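Local coordinates for endoglucanase A (Clostridium acetobutylicum, PDB 3IK2), which probably hydrolyses internal beta-1,4-glucosidic bonds of cellulose and related glucans, as a family 44 glycoside hydrolase, at residues D390-N393 against Y394-A398. Residues are numbered along the deposited sequence; the frame is centred on the assembly and turned at random.
Sequences DKNN and YVQSA
Gln-396 NE2 lies 2.8 Å from Asn-392 OD1 in a nearly straight amide-amide bond that reaches the oxygen from above its carbonyl plane, 38° out of it, although OD1 sits in the amide plane of Gln-396. The two amides meet almost at right angles, their planes 82° apart. The Gln-396 chain runs extended beyond CG (chi2 -166°), which carries NE2 back over Asn-392 OD1. The backbone N of Gln-396 closes the first helical turn at 2.9 Å from Asn-392 O. Asn-392 sits at the N-cap position of helix 393-403, after the last strand of the TIM-like barrel, 379-384, but its side chain makes no capping bond: Asn-392 ND2 goes to Glu-386. Gln-396 NE2 also bonds Ser-28 OG, and OE1 takes the backbone N of Asn-29, tying the helix start to the loop after the first barrel strand. One residue along, Asn-393 O accepts the Ser-397 backbone N at 3.0 Å. Ser-397 OG lies 2.9 Å from Asn-393 O, with Ser-479 O a second acceptor within reach. Asn-393 and Tyr-394 point the same way, side by side, with Asn-393 ND2 3.7 Å from Tyr-394 CD2. Their polar ends reach toward the beta-sheet domain, ND2 bonding Ser-479 and the tyrosine hydroxyl Asp-475 O.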
loop_
_atom_site.group_PDB
_atom_site.type_symbol
_atom_site.label_atom_id
_atom_site.label_comp_id
_atom_site.label_asym_id
_atom_site.label_seq_id
_atom_site.Cartn_x
_atom_site.Cartn_y
_atom_site.Cartn_z
ATOM N N ASP A 390 -1.136 -12.175 -12.258
ATOM C CA ASP A 390 -0.888 -13.147 -11.176
ATOM C C ASP A 390 0.337 -14.042 -11.414
ATOM O O ASP A 390 0.493 -15.086 -10.779
ATOM C CB ASP A 390 -2.122 -14.022 -10.918
ATOM C CG ASP A 390 -3.348 -13.216 -10.540
ATOM O OD1 ASP A 390 -3.246 -12.257 -9.752
ATOM O OD2 ASP A 390 -4.434 -13.568 -11.037
ATOM N N LYS A 391 1.200 -13.642 -12.336
ATOM C CA LYS A 391 2.500 -14.311 -12.464
ATOM C C LYS A 391 3.472 -13.706 -11.457
ATOM O O LYS A 391 4.385 -12.990 -11.817
ATOM C CB LYS A 391 3.004 -14.214 -13.904
ATOM C CG LYS A 391 2.132 -15.054 -14.883
ATOM C CD LYS A 391 2.633 -14.925 -16.305
ATOM C CE LYS A 391 2.061 -13.675 -16.954
ATOM N NZ LYS A 391 2.647 -13.505 -18.318
ATOM N N ASN A 392 3.229 -14.003 -10.180
ATOM C CA ASN A 392 3.804 -13.261 -9.059
ATOM C C ASN A 392 4.419 -14.136 -7.980
ATOM O O ASN A 392 4.421 -13.753 -6.792
ATOM C CB ASN A 392 2.718 -12.355 -8.442
ATOM C CG ASN A 392 1.422 -13.127 -8.039
ATOM O OD1 ASN A 392 1.398 -14.369 -7.914
ATOM N ND2 ASN A 392 0.349 -12.366 -7.805
ATOM N N ASN A 393 4.926 -15.305 -8.374
ATOM C CA ASN A 393 5.442 -16.298 -7.419
ATOM C C ASN A 393 6.557 -15.767 -6.525
ATOM O O ASN A 393 6.655 -16.139 -5.366
ATOM C CB ASN A 393 5.877 -17.626 -8.117
ATOM C CG ASN A 393 6.925 -17.407 -9.229
ATOM O OD1 ASN A 393 6.759 -16.533 -10.075
ATOM N ND2 ASN A 393 7.983 -18.226 -9.238
ATOM N N TYR A 394 7.415 -14.910 -7.053
ATOM C CA TYR A 394 8.451 -14.305 -6.200
ATOM C C TYR A 394 7.945 -13.176 -5.294
ATOM O O TYR A 394 8.453 -12.996 -4.210
ATOM C CB TYR A 394 9.659 -13.852 -7.019
ATOM C CG TYR A 394 10.660 -14.961 -7.302
ATOM C CD1 TYR A 394 11.715 -15.232 -6.412
ATOM C CD2 TYR A 394 10.564 -15.730 -8.469
ATOM C CE1 TYR A 394 12.643 -16.247 -6.676
ATOM C CE2 TYR A 394 11.483 -16.735 -8.748
ATOM C CZ TYR A 394 12.521 -16.996 -7.855
ATOM O OH TYR A 394 13.422 -18.014 -8.151
ATOM N N VAL A 395 6.938 -12.425 -5.743
ATOM C CA VAL A 395 6.217 -11.522 -4.862
ATOM C C VAL A 395 5.603 -12.324 -3.699
ATOM O O VAL A 395 5.712 -11.934 -2.527
ATOM C CB VAL A 395 5.142 -10.676 -5.616
ATOM C CG1 VAL A 395 4.121 -10.050 -4.614
ATOM C CG2 VAL A 395 5.814 -9.582 -6.463
ATOM N N GLN A 396 4.989 -13.461 -4.008
ATOM C CA GLN A 396 4.402 -14.250 -2.934
ATOM C C GLN A 396 5.485 -14.740 -1.979
ATOM O O GLN A 396 5.287 -14.713 -0.775
ATOM C CB GLN A 396 3.589 -15.421 -3.494
ATOM C CG GLN A 396 2.423 -14.986 -4.329
ATOM C CD GLN A 396 1.438 -16.114 -4.586
ATOM O OE1 GLN A 396 1.140 -16.890 -3.690
ATOM N NE2 GLN A 396 0.891 -16.168 -5.791
ATOM N N SER A 397 6.649 -15.138 -2.501
ATOM C CA SER A 397 7.765 -15.547 -1.614
ATOM C C SER A 397 8.157 -14.455 -0.615
ATOM O O SER A 397 8.465 -14.757 0.523
ATOM C CB SER A 397 9.027 -15.928 -2.381
ATOM O OG SER A 397 8.760 -16.725 -3.493
ATOM N N ALA A 398 8.206 -13.207 -1.071
ATOM C CA ALA A 398 8.574 -12.082 -0.218
ATOM C C ALA A 398 7.603 -11.941 0.931
ATOM O O ALA A 398 8.036 -11.833 2.079
ATOM C CB ALA A 398 8.675 -10.790 -1.021
#